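Local coordinates for protein PRO-PRO endopeptidase (Paenibacillus alvei, PDB 6FPC) that cleaves peptide bonds between two prolines as a secreted zinc-dependent endoprotease, acting on a bacterial cell-surface protein and so possibly regulating adhesion, at residues A24-R29 with N107-E112; L50-I55 with V92-S97; V141-D146 with D176-T181; E155-A160 with E183-L188. All coordinates share one frame; numbering follows the deposited sequence.

From the N terminus, helix 20-30 opens contact 1, which closes only when the chain reaches residues 107-112 at the start of the metal-binding helix 108-121. Within that long excursion contact 2 opens and closes, pairing the ends of two parallel strands; the two contacts touch, since Ser97 of contact 2 bonds to Glu109 of contact 1. Contacts 3 and 4 follow in the C-terminal half and cross: residues 141-146 and 155-160 both open before 176-181 and then 183-188 return to them, so that helix 179-188 serves both. Contacts 1 and 4 meet at the metal, where His111 and Glu155 come together.

Contact 1. Residues A24-R29 with N107-E112. With CD (cadmium ion), chain F.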
loop_
_atom_site.group_PDB
_atom_site.type_symbol
_atom_site.label_atom_id
_atom_site.label_comp_id
_atom_site.label_asym_id
_atom_site.label_seq_id
_atom_site.Cartn_x
_atom_site.Cartn_y
_atom_site.Cartn_z
ATOM N N ALA A 24 -7.328 15.407 -2.179
ATOM C CA ALA A 24 -7.425 15.419 -3.645
ATOM C C ALA A 24 -6.129 14.899 -4.286
ATOM O O ALA A 24 -6.196 14.093 -5.211
ATOM C CB ALA A 24 -7.738 16.821 -4.151
ATOM N N ALA A 25 -4.957 15.303 -3.754
ATOM C CA ALA A 25 -3.648 14.868 -4.253
ATOM C C ALA A 25 -3.469 13.341 -4.088
ATOM O O ALA A 25 -2.972 12.677 -5.002
ATOM C CB ALA A 25 -2.535 15.610 -3.519
ATOM N N MET A 26 -3.926 12.792 -2.956
ATOM C CA MET A 26 -3.859 11.346 -2.688
ATOM C C MET A 26 -4.780 10.614 -3.657
ATOM O O MET A 26 -4.388 9.586 -4.224
ATOM C CB MET A 26 -4.271 11.023 -1.238
ATOM C CG MET A 26 -3.356 11.629 -0.195
ATOM S SD MET A 26 -4.049 11.480 1.464
ATOM C CE MET A 26 -3.566 9.796 1.828
ATOM N N LYS A 27 -6.014 11.147 -3.844
ATOM C CA LYS A 27 -7.026 10.563 -4.728
ATOM C C LYS A 27 -6.475 10.509 -6.157
ATOM O O LYS A 27 -6.607 9.482 -6.823
ATOM C CB LYS A 27 -8.348 11.366 -4.651
ATOM C CG LYS A 27 -9.575 10.562 -5.029
ATOM C CD LYS A 27 -10.819 11.445 -5.139
ATOM C CE LYS A 27 -11.899 10.819 -5.999
ATOM N NZ LYS A 27 -13.174 11.605 -5.976
ATOM N N GLN A 28 -5.785 11.585 -6.581
ATOM C CA GLN A 28 -5.143 11.687 -7.892
ATOM C C GLN A 28 -4.036 10.638 -8.062
ATOM O O GLN A 28 -3.948 10.038 -9.131
ATOM C CB GLN A 28 -4.598 13.103 -8.138
ATOM C CG GLN A 28 -4.315 13.382 -9.603
ATOM N N ARG A 29 -3.223 10.383 -7.006
ATOM C CA ARG A 29 -2.156 9.373 -7.078
ATOM C C ARG A 29 -2.724 7.955 -7.166
ATOM O O ARG A 29 -2.115 7.096 -7.810
ATOM C CB ARG A 29 -1.153 9.520 -5.930
ATOM C CG ARG A 29 -0.326 10.824 -6.062
ATOM C CD ARG A 29 0.814 10.888 -5.063
ATOM N NE ARG A 29 0.309 11.049 -3.701
ATOM C CZ ARG A 29 0.175 12.218 -3.087
ATOM N NH1 ARG A 29 0.509 13.347 -3.706
ATOM N NH2 ARG A 29 -0.286 12.269 -1.852
ATOM N N ASN A 107 5.032 5.568 -1.402
ATOM C CA ASN A 107 3.718 6.183 -1.373
ATOM C C ASN A 107 2.771 5.318 -0.570
ATOM O O ASN A 107 2.423 4.213 -0.990
ATOM C CB ASN A 107 3.169 6.413 -2.776
ATOM C CG ASN A 107 1.804 7.069 -2.730
ATOM O OD1 ASN A 107 0.779 6.399 -2.804
ATOM N ND2 ASN A 107 1.760 8.375 -2.554
ATOM N N LEU A 108 2.334 5.848 0.560
ATOM C CA LEU A 108 1.510 5.093 1.490
ATOM C C LEU A 108 0.212 4.544 0.881
ATOM O O LEU A 108 -0.030 3.336 0.987
ATOM C CB LEU A 108 1.234 5.900 2.762
ATOM C CG LEU A 108 0.545 5.155 3.909
ATOM C CD1 LEU A 108 1.385 3.946 4.386
ATOM C CD2 LEU A 108 0.316 6.102 5.066
ATOM N N GLU A 109 -0.597 5.393 0.241
ATOM C CA GLU A 109 -1.890 4.951 -0.306
ATOM C C GLU A 109 -1.750 3.911 -1.406
ATOM O O GLU A 109 -2.527 2.953 -1.403
ATOM C CB GLU A 109 -2.805 6.120 -0.747
ATOM C CG GLU A 109 -2.244 7.032 -1.835
ATOM C CD GLU A 109 -1.377 8.187 -1.353
ATOM O OE1 GLU A 109 -0.904 8.132 -0.193
ATOM O OE2 GLU A 109 -1.133 9.124 -2.152
ATOM N N ILE A 110 -0.735 4.033 -2.290
ATOM C CA ILE A 110 -0.565 3.010 -3.335
ATOM C C ILE A 110 -0.129 1.692 -2.702
ATOM O O ILE A 110 -0.727 0.647 -3.002
ATOM C CB ILE A 110 0.369 3.455 -4.489
ATOM C CG1 ILE A 110 -0.322 4.552 -5.325
ATOM C CG2 ILE A 110 0.764 2.263 -5.378
ATOM C CD1 ILE A 110 0.685 5.380 -6.210
ATOM N N HIS A 111 0.885 1.759 -1.802
ATOM C CA HIS A 111 1.436 0.593 -1.092
ATOM C C HIS A 111 0.321 -0.208 -0.385
ATOM O O HIS A 111 0.175 -1.414 -0.609
ATOM C CB HIS A 111 2.514 1.035 -0.073
ATOM C CG HIS A 111 3.087 -0.104 0.718
ATOM N ND1 HIS A 111 4.262 -0.719 0.345
ATOM C CD2 HIS A 111 2.611 -0.712 1.829
ATOM C CE1 HIS A 111 4.489 -1.654 1.254
ATOM N NE2 HIS A 111 3.526 -1.684 2.170
ATOM N N GLU A 112 -0.475 0.472 0.448
ATOM C CA GLU A 112 -1.547 -0.191 1.201
ATOM C C GLU A 112 -2.662 -0.713 0.293
ATOM O O GLU A 112 -3.158 -1.808 0.539
ATOM C CB GLU A 112 -2.077 0.699 2.340
ATOM C CG GLU A 112 -1.025 0.947 3.435
ATOM C CD GLU A 112 -0.557 -0.291 4.195
ATOM O OE1 GLU A 112 0.565 -0.251 4.747
ATOM O OE2 GLU A 112 -1.303 -1.301 4.237
HETATM CD CD CD F . 3.113 -3.263 3.654
HETATM O O HOH W 1 2.098 -2.720 5.351
#
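The guanidinium of Arg29 turns its edge to Glu109, while one face lies over its own helix, with Ala25 O 3.6 Å above the centre of the Arg29 plane and Met26 N nearer the rim. At that edge NE of Arg29 forms a salt-bridge hydrogen bond of 2.9 Å to Glu109 OE2, which stays close to the guanidinium plane and takes the N-H nearly end-on; NH2 adds a weak bond to the same oxygen. The Asn107 amide stands steeply to the guanidinium, 70° between planes, and its ND2 donates to Glu109 OE2 at 3.0 Å from above the carboxylate. Asn107 is the N-cap of helix 108-121, its OD1 accepting from Ile110 N at 2.9 Å. Glu109 sets CG between its backbone N and carbonyl carbon (chi1 60°) and bends again at chi2, bringing the carboxylate back beside Asn107. Met26 slants past it, CE 3.7 Å from Glu109 OE1, an oxygen bound by Ser97 OG. Ile110 CD1 rests 3.7 Å from Arg29 O. The two helix segments cross at -43°. One residue after Ile110, His111 binds the cadmium ion through NE2 at 2.2 Å, in the catalytic zinc site of the HExxH helix. With Arg29, Asn107 and Ser97 all bonded to it, the buried carboxylate of Glu109 is probably kept ionised, and its bond to Arg29 ties the first turn of that helix to helix 20-30.

Contact 2. Residues L50-I55 with V92-S97; sequences LTQGAI and VRIGYS
Arg93 stretches its side chain along the backbone of Gly53 and Ala54, fully extended from CG to NE, with CG anti to its own N (chi1 -164°). Its aliphatic part passes close, CG 3.2 Å from Gly53 O, and the guanidinium ends flat against the peptide, with Ala54 N 3.5 Å above the centre of the Arg93 plane. Tyr96 OH lies over the opposite face. A water at the edge of the guanidinium accepts from Arg93 NE and donates to the carbonyls of Gln52 and Ile94. Thr51 places OG1 between its backbone N and carbonyl carbon (chi1 73°), where it donates to Gly53 O at 2.9 Å and holds the bend after the strand. These are the ends of strands 47-51 and 89-93, parallel neighbours in the mixed sheet: Thr51 N bonds to Val92 O at 2.9 Å and Ile94 N to Thr51 O at 2.8 Å, and a type II turn from Arg93 to Tyr96, with Gly95 at positive phi, takes the chain out of the strand. On the face bearing Leu50 and Val92, both side chains meet Met26 of helix 20-30, and Val92 also reaches helix 108-121. Ile94 turns CG1 beside its own N, bringing it 3.8 Å from Leu50 CB. Gln52 bends at chi2 and crosses Ile94 at about a right angle, its OE1 3.6 Å from Ile94 CD1 while bonded to Asn19 N.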
loop_
_atom_site.group_PDB
_atom_site.type_symbol
_atom_site.label_atom_id
_atom_site.label_comp_id
_atom_site.label_asym_id
_atom_site.label_seq_id
_atom_site.Cartn_x
_atom_site.Cartn_y
_atom_site.Cartn_z
ATOM N N LEU A 50 -9.584 7.653 3.337
ATOM C CA LEU A 50 -8.535 8.637 3.622
ATOM C C LEU A 50 -9.008 9.333 4.877
ATOM O O LEU A 50 -10.133 9.836 4.919
ATOM C CB LEU A 50 -8.362 9.622 2.451
ATOM C CG LEU A 50 -8.120 9.011 1.063
ATOM C CD1 LEU A 50 -7.936 10.086 0.030
ATOM C CD2 LEU A 50 -6.967 7.984 1.063
ATOM N N THR A 51 -8.210 9.255 5.940
ATOM C CA THR A 51 -8.615 9.753 7.252
ATOM C C THR A 51 -7.917 11.036 7.649
ATOM O O THR A 51 -6.733 11.200 7.378
ATOM C CB THR A 51 -8.425 8.641 8.311
ATOM O OG1 THR A 51 -7.028 8.450 8.588
ATOM C CG2 THR A 51 -9.031 7.297 7.873
ATOM N N GLN A 52 -8.641 11.947 8.313
ATOM C CA GLN A 52 -8.006 13.174 8.769
ATOM C C GLN A 52 -7.249 12.937 10.079
ATOM O O GLN A 52 -6.205 13.534 10.278
ATOM C CB GLN A 52 -8.977 14.370 8.842
ATOM C CG GLN A 52 -8.274 15.711 9.095
ATOM C CD GLN A 52 -7.257 16.142 8.053
ATOM O OE1 GLN A 52 -7.420 15.952 6.838
ATOM N NE2 GLN A 52 -6.179 16.752 8.509
ATOM N N GLY A 53 -7.729 12.045 10.932
ATOM C CA GLY A 53 -6.979 11.724 12.146
ATOM C C GLY A 53 -6.269 10.383 12.071
ATOM O O GLY A 53 -6.098 9.811 10.985
ATOM N N ALA A 54 -5.886 9.845 13.240
ATOM C CA ALA A 54 -5.281 8.510 13.318
ATOM C C ALA A 54 -6.262 7.515 12.737
ATOM O O ALA A 54 -7.487 7.666 12.908
ATOM C CB ALA A 54 -4.963 8.149 14.761
ATOM N N ILE A 55 -5.735 6.522 11.998
ATOM C CA ILE A 55 -6.557 5.492 11.352
ATOM C C ILE A 55 -7.446 4.759 12.357
ATOM O O ILE A 55 -8.554 4.346 11.999
ATOM C CB ILE A 55 -5.735 4.511 10.470
ATOM C CG1 ILE A 55 -4.783 3.622 11.305
ATOM C CG2 ILE A 55 -5.004 5.280 9.372
ATOM C CD1 ILE A 55 -4.101 2.477 10.476
ATOM N N VAL A 92 -5.802 5.133 5.145
ATOM C CA VAL A 92 -4.548 5.903 4.984
ATOM C C VAL A 92 -4.752 7.325 5.530
ATOM O O VAL A 92 -5.686 8.015 5.136
ATOM C CB VAL A 92 -4.080 5.919 3.488
ATOM C CG1 VAL A 92 -2.797 6.745 3.303
ATOM C CG2 VAL A 92 -3.866 4.508 2.943
ATOM N N ARG A 93 -3.864 7.775 6.405
ATOM C CA ARG A 93 -3.975 9.096 6.995
ATOM C C ARG A 93 -3.564 10.194 5.996
ATOM O O ARG A 93 -2.484 10.128 5.397
ATOM C CB ARG A 93 -3.137 9.163 8.286
ATOM C CG ARG A 93 -3.516 10.343 9.122
ATOM C CD ARG A 93 -2.812 10.408 10.447
ATOM N NE ARG A 93 -3.261 11.617 11.140
ATOM C CZ ARG A 93 -3.096 11.850 12.438
ATOM N NH1 ARG A 93 -2.486 10.960 13.207
ATOM N NH2 ARG A 93 -3.549 12.973 12.978
ATOM N N ILE A 94 -4.424 11.208 5.850
ATOM C CA ILE A 94 -4.233 12.362 4.958
ATOM C C ILE A 94 -3.000 13.137 5.386
ATOM O O ILE A 94 -2.945 13.568 6.538
ATOM C CB ILE A 94 -5.498 13.280 4.942
ATOM C CG1 ILE A 94 -6.708 12.546 4.328
ATOM C CG2 ILE A 94 -5.209 14.593 4.198
ATOM C CD1 ILE A 94 -8.051 13.134 4.666
ATOM N N GLY A 95 -2.059 13.340 4.455
ATOM C CA GLY A 95 -0.804 14.059 4.706
ATOM C C GLY A 95 0.391 13.171 4.992
ATOM O O GLY A 95 1.526 13.659 5.113
ATOM N N TYR A 96 0.159 11.859 5.083
ATOM C CA TYR A 96 1.213 10.900 5.442
ATOM C C TYR A 96 1.703 10.040 4.286
ATOM O O TYR A 96 2.325 9.002 4.529
ATOM C CB TYR A 96 0.731 10.030 6.612
ATOM C CG TYR A 96 0.615 10.763 7.930
ATOM C CD1 TYR A 96 -0.295 11.807 8.096
ATOM C CD2 TYR A 96 1.373 10.382 9.026
ATOM C CE1 TYR A 96 -0.385 12.505 9.298
ATOM C CE2 TYR A 96 1.265 11.049 10.244
ATOM C CZ TYR A 96 0.376 12.101 10.380
ATOM O OH TYR A 96 0.254 12.749 11.590
ATOM N N SER A 97 1.430 10.461 3.034
ATOM C CA SER A 97 1.797 9.684 1.837
ATOM C C SER A 97 3.300 9.434 1.674
ATOM O O SER A 97 3.693 8.318 1.341
ATOM C CB SER A 97 1.277 10.362 0.571
ATOM O OG SER A 97 -0.133 10.475 0.601
HETATM O O HOH W 2 -3.979 13.622 9.084
#

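Contact 3. Residues V141-D146 with D176-T181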
loop_
_atom_site.group_PDB
_atom_site.type_symbol
_atom_site.label_atom_id
_atom_site.label_comp_id
_atom_site.label_asym_id
_atom_site.label_seq_id
_atom_site.Cartn_x
_atom_site.Cartn_y
_atom_site.Cartn_z
ATOM N N VAL A 141 18.266 -6.274 -3.492
ATOM C CA VAL A 141 18.896 -5.169 -4.251
ATOM C C VAL A 141 18.746 -3.807 -3.533
ATOM O O VAL A 141 19.751 -3.168 -3.228
ATOM C CB VAL A 141 18.416 -5.110 -5.736
ATOM C CG1 VAL A 141 19.013 -3.899 -6.469
ATOM C CG2 VAL A 141 18.749 -6.407 -6.476
ATOM N N LYS A 142 17.502 -3.385 -3.257
ATOM C CA LYS A 142 17.235 -2.113 -2.595
ATOM C C LYS A 142 16.876 -2.264 -1.124
ATOM O O LYS A 142 16.944 -1.275 -0.393
ATOM C CB LYS A 142 16.059 -1.401 -3.280
ATOM C CG LYS A 142 16.300 -1.031 -4.740
ATOM C CD LYS A 142 15.168 -0.151 -5.253
ATOM C CE LYS A 142 15.352 0.301 -6.682
ATOM N NZ LYS A 142 16.486 1.262 -6.841
ATOM N N TYR A 143 16.413 -3.459 -0.696
ATOM C CA TYR A 143 15.853 -3.565 0.639
ATOM C C TYR A 143 16.584 -4.474 1.637
ATOM O O TYR A 143 16.042 -4.678 2.725
ATOM C CB TYR A 143 14.369 -3.985 0.535
ATOM C CG TYR A 143 13.590 -3.042 -0.369
ATOM C CD1 TYR A 143 13.127 -1.815 0.104
ATOM C CD2 TYR A 143 13.412 -3.330 -1.722
ATOM C CE1 TYR A 143 12.483 -0.913 -0.744
ATOM C CE2 TYR A 143 12.762 -2.442 -2.572
ATOM C CZ TYR A 143 12.292 -1.239 -2.079
ATOM O OH TYR A 143 11.678 -0.354 -2.936
ATOM N N LYS A 144 17.798 -4.966 1.315
ATOM C CA LYS A 144 18.520 -5.850 2.246
ATOM C C LYS A 144 18.609 -5.275 3.658
ATOM O O LYS A 144 18.832 -4.076 3.822
ATOM C CB LYS A 144 19.921 -6.246 1.725
ATOM C CG LYS A 144 20.910 -5.085 1.542
ATOM C CD LYS A 144 22.228 -5.542 0.892
ATOM N N GLY A 145 18.400 -6.146 4.643
ATOM C CA GLY A 145 18.485 -5.817 6.064
ATOM C C GLY A 145 17.317 -5.061 6.667
ATOM O O GLY A 145 17.383 -4.700 7.841
ATOM N N ASP A 146 16.247 -4.808 5.897
ATOM C CA ASP A 146 15.110 -4.056 6.417
ATOM C C ASP A 146 14.103 -4.901 7.228
ATOM O O ASP A 146 13.143 -4.327 7.763
ATOM C CB ASP A 146 14.401 -3.269 5.279
ATOM C CG ASP A 146 13.380 -4.041 4.455
ATOM O OD1 ASP A 146 12.455 -3.394 3.898
ATOM O OD2 ASP A 146 13.475 -5.312 4.394
ATOM N N ASP A 176 15.817 -1.178 -14.353
ATOM C CA ASP A 176 17.263 -1.277 -14.303
ATOM C C ASP A 176 17.791 -2.114 -13.140
ATOM O O ASP A 176 18.747 -2.865 -13.333
ATOM C CB ASP A 176 17.878 0.138 -14.249
ATOM C CG ASP A 176 19.353 0.162 -14.589
ATOM O OD1 ASP A 176 20.170 0.397 -13.668
ATOM O OD2 ASP A 176 19.695 -0.077 -15.775
ATOM N N SER A 177 17.216 -1.922 -11.930
ATOM C CA SER A 177 17.637 -2.535 -10.670
ATOM C C SER A 177 17.060 -3.921 -10.391
ATOM O O SER A 177 17.736 -4.735 -9.783
ATOM C CB SER A 177 17.277 -1.633 -9.496
ATOM O OG SER A 177 17.808 -0.333 -9.642
ATOM N N MET A 178 15.790 -4.136 -10.732
ATOM C CA MET A 178 15.062 -5.386 -10.489
ATOM C C MET A 178 14.332 -5.778 -11.796
ATOM O O MET A 178 13.096 -5.692 -11.852
ATOM C CB MET A 178 14.087 -5.239 -9.295
ATOM C CG MET A 178 14.781 -4.974 -7.957
ATOM S SD MET A 178 14.587 -3.262 -7.439
ATOM C CE MET A 178 13.104 -3.390 -6.621
ATOM N N PRO A 179 15.092 -6.158 -12.872
ATOM C CA PRO A 179 14.454 -6.457 -14.177
ATOM C C PRO A 179 13.435 -7.599 -14.166
ATOM O O PRO A 179 12.433 -7.507 -14.886
ATOM C CB PRO A 179 15.645 -6.767 -15.101
ATOM C CG PRO A 179 16.749 -7.161 -14.173
ATOM C CD PRO A 179 16.563 -6.287 -12.971
ATOM N N LEU A 180 13.663 -8.659 -13.359
ATOM C CA LEU A 180 12.667 -9.733 -13.327
ATOM C C LEU A 180 11.359 -9.238 -12.681
ATOM O O LEU A 180 10.283 -9.609 -13.146
ATOM C CB LEU A 180 13.175 -11.019 -12.654
ATOM C CG LEU A 180 14.373 -11.699 -13.312
ATOM C CD1 LEU A 180 15.080 -12.597 -12.326
ATOM C CD2 LEU A 180 13.967 -12.486 -14.580
ATOM N N THR A 181 11.460 -8.341 -11.667
ATOM C CA THR A 181 10.286 -7.775 -10.979
ATOM C C THR A 181 9.577 -6.832 -11.934
ATOM O O THR A 181 8.347 -6.844 -11.982
ATOM C CB THR A 181 10.666 -7.074 -9.659
ATOM O OG1 THR A 181 11.482 -7.946 -8.887
ATOM C CG2 THR A 181 9.442 -6.712 -8.805
HETATM O O HOH W 3 19.045 0.150 -6.731
#
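The CA atoms of Val141 and Ser177 lie 7.1 Å apart, where the short helix 140-143 passes the end of helix 168-177. Val141 sets both methyls against the Ser177 carbonyl, CG1 being 3.6 Å from Ser177 O. Beside it the Lys142 side chain runs out straight and then bends at its last torsion (chi4 -68°), its CE lying 3.7 Å from Met178 SD. The Lys142 amino group forms a salt bridge with Asp173 and donates to a water 2.8 Å from NZ; this water also bonds to Ser177 OG, which is also hydrogen-bonded to Asp173 O. Met178 marks the break between two successive helices, leaving helix 168-177 and standing at the N-cap position of helix 179-188, in the helical C-terminal half of this M34 peptidase. Its chain is kinked at chi2, an unusual 106°, and again at chi3, which carries the thioether alongside the aliphatic part of Lys142. The terminal methyl arrives at the edge of the Tyr143 ring, with Met178 CE 4.2 Å from Tyr143 CE2, and the two side chains cross at about a right angle. One face of that ring is met toward the rim by Lys142 CB, 3.5 Å above the Tyr143 plane. From the end of the helix a type II turn runs from Tyr143 to Asp146, with Gly145 at positive phi, and Asp146 OD2 accepts from the backbone N of Tyr148, a metal ligand.

Contact 4. Residues E155-A160 with E183-L188; sequences EYFAEA and EFMAKL. With CD (cadmium ion), chain F.
Ala160, whose N bonds to Tyr156 O at 2.8 Å in its helix, turns CB toward Met185, and the tip of that methionine fills the angle between Ala160 and Phe157. A bend at chi2 (-59°) swings the Met185 methyl back to the 155-160 helix, CE 3.6 Å from Phe157 O and also touching CD1 of that ring. The sulfur makes an oblique Met-aromatic contact, with Met185 SD 5.0 Å from the centre of the Phe157 ring and 41° off its normal. Phe157, with CG anti to its backbone N, carries its ring out to the other helix. Leu188 comes from the opposite direction and puts CD2 in the plane of the ring, 3.6 Å from Phe157 CE1. Phe184 meets the same corner edge to edge, its CE2 4.1 Å from Phe157 CE1. Further along, Phe157 also touches Leu114 and Asp118 of helix 108-121. The segments of helices 153-166 and 179-188 cross at -71°. At the start of the first, Glu155 binds the cadmium ion through both carboxylate oxygens, OE2 at 2.0 Å and OE1 at a longer 2.7 Å, in the catalytic zinc site. The side chains that meet are apolar, with the methionine methyl also resting on the Phe157 carbonyl: thioether, methyls and ring edges hold the C-terminal helix to the helix that supplies the glutamate ligand.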
loop_
_atom_site.group_PDB
_atom_site.type_symbol
_atom_site.label_atom_id
_atom_site.label_comp_id
_atom_site.label_asym_id
_atom_site.label_seq_id
_atom_site.Cartn_x
_atom_site.Cartn_y
_atom_site.Cartn_z
ATOM N N GLU A 155 5.217 -7.825 1.066
ATOM C CA GLU A 155 5.762 -6.479 1.184
ATOM C C GLU A 155 6.537 -6.099 -0.089
ATOM O O GLU A 155 6.365 -4.984 -0.625
ATOM C CB GLU A 155 6.565 -6.360 2.503
ATOM C CG GLU A 155 5.653 -6.576 3.725
ATOM C CD GLU A 155 4.597 -5.488 3.915
ATOM O OE1 GLU A 155 3.739 -5.644 4.812
ATOM O OE2 GLU A 155 4.666 -4.450 3.218
ATOM N N TYR A 156 7.321 -7.049 -0.622
ATOM C CA TYR A 156 8.058 -6.813 -1.866
ATOM C C TYR A 156 7.065 -6.576 -3.007
ATOM O O TYR A 156 7.249 -5.636 -3.786
ATOM C CB TYR A 156 8.997 -7.983 -2.186
ATOM C CG TYR A 156 9.894 -7.696 -3.372
ATOM C CD1 TYR A 156 10.706 -6.562 -3.401
ATOM C CD2 TYR A 156 9.868 -8.510 -4.504
ATOM C CE1 TYR A 156 11.487 -6.258 -4.509
ATOM C CE2 TYR A 156 10.653 -8.215 -5.622
ATOM C CZ TYR A 156 11.474 -7.099 -5.610
ATOM O OH TYR A 156 12.271 -6.810 -6.685
ATOM N N PHE A 157 5.958 -7.347 -3.027
ATOM C CA PHE A 157 4.912 -7.159 -4.029
ATOM C C PHE A 157 4.370 -5.733 -3.953
ATOM O O PHE A 157 4.418 -5.007 -4.935
ATOM C CB PHE A 157 3.759 -8.186 -3.890
ATOM C CG PHE A 157 2.682 -7.905 -4.916
ATOM C CD1 PHE A 157 2.820 -8.347 -6.230
ATOM C CD2 PHE A 157 1.580 -7.105 -4.596
ATOM C CE1 PHE A 157 1.855 -8.049 -7.194
ATOM C CE2 PHE A 157 0.624 -6.783 -5.576
ATOM C CZ PHE A 157 0.770 -7.262 -6.865
ATOM N N ALA A 158 3.891 -5.316 -2.779
ATOM C CA ALA A 158 3.300 -3.987 -2.604
ATOM C C ALA A 158 4.284 -2.831 -2.919
ATOM O O ALA A 158 3.908 -1.849 -3.565
ATOM C CB ALA A 158 2.747 -3.848 -1.198
ATOM N N GLU A 159 5.533 -2.949 -2.466
ATOM C CA GLU A 159 6.496 -1.882 -2.680
ATOM C C GLU A 159 7.015 -1.829 -4.140
ATOM O O GLU A 159 7.098 -0.739 -4.722
ATOM C CB GLU A 159 7.639 -1.990 -1.669
ATOM C CG GLU A 159 8.430 -0.690 -1.498
ATOM C CD GLU A 159 7.645 0.592 -1.238
ATOM O OE1 GLU A 159 6.550 0.536 -0.637
ATOM O OE2 GLU A 159 8.134 1.667 -1.643
ATOM N N ALA A 160 7.362 -2.998 -4.718
ATOM C CA ALA A 160 7.820 -3.093 -6.121
ATOM C C ALA A 160 6.688 -2.676 -7.096
ATOM O O ALA A 160 6.987 -2.008 -8.087
ATOM C CB ALA A 160 8.302 -4.492 -6.444
ATOM N N GLU A 183 9.485 -6.926 -15.264
ATOM C CA GLU A 183 8.854 -7.802 -16.264
ATOM C C GLU A 183 7.518 -8.375 -15.732
ATOM O O GLU A 183 6.488 -8.293 -16.407
ATOM C CB GLU A 183 9.821 -8.932 -16.626
ATOM C CG GLU A 183 9.285 -9.876 -17.691
ATOM C CD GLU A 183 10.236 -10.985 -18.102
ATOM O OE1 GLU A 183 10.889 -11.584 -17.213
ATOM O OE2 GLU A 183 10.316 -11.261 -19.322
ATOM N N PHE A 184 7.542 -8.895 -14.489
ATOM C CA PHE A 184 6.364 -9.442 -13.820
ATOM C C PHE A 184 5.293 -8.349 -13.665
ATOM O O PHE A 184 4.136 -8.584 -14.028
ATOM C CB PHE A 184 6.763 -10.034 -12.463
ATOM C CG PHE A 184 5.618 -10.579 -11.635
ATOM C CD1 PHE A 184 5.250 -11.916 -11.725
ATOM C CD2 PHE A 184 4.936 -9.761 -10.733
ATOM C CE1 PHE A 184 4.193 -12.421 -10.952
ATOM C CE2 PHE A 184 3.888 -10.269 -9.952
ATOM C CZ PHE A 184 3.535 -11.596 -10.059
ATOM N N MET A 185 5.682 -7.150 -13.159
ATOM C CA MET A 185 4.740 -6.039 -12.969
ATOM C C MET A 185 4.137 -5.570 -14.262
ATOM O O MET A 185 2.925 -5.356 -14.303
ATOM C CB MET A 185 5.358 -4.863 -12.197
ATOM C CG MET A 185 5.738 -5.211 -10.759
ATOM S SD MET A 185 4.361 -5.800 -9.726
ATOM C CE MET A 185 5.251 -6.274 -8.231
ATOM N N ALA A 186 4.953 -5.470 -15.333
ATOM C CA ALA A 186 4.495 -5.017 -16.654
ATOM C C ALA A 186 3.448 -5.984 -17.220
ATOM O O ALA A 186 2.429 -5.556 -17.776
ATOM C CB ALA A 186 5.678 -4.878 -17.610
ATOM N N LYS A 187 3.677 -7.283 -17.026
ATOM C CA LYS A 187 2.763 -8.323 -17.491
ATOM C C LYS A 187 1.461 -8.254 -16.687
ATOM O O LYS A 187 0.385 -8.403 -17.258
ATOM C CB LYS A 187 3.425 -9.705 -17.385
ATOM C CG LYS A 187 2.690 -10.805 -18.144
ATOM N N LEU A 188 1.561 -7.972 -15.373
ATOM C CA LEU A 188 0.409 -7.893 -14.482
ATOM C C LEU A 188 -0.451 -6.642 -14.748
ATOM O O LEU A 188 -1.671 -6.746 -14.787
ATOM C CB LEU A 188 0.924 -7.930 -13.025
ATOM C CG LEU A 188 0.003 -8.381 -11.905
ATOM C CD1 LEU A 188 -0.498 -9.805 -12.114
ATOM C CD2 LEU A 188 0.741 -8.307 -10.577
HETATM CD CD CD F . 3.113 -3.263 3.654
HETATM O O HOH W 1 2.098 -2.720 5.351
#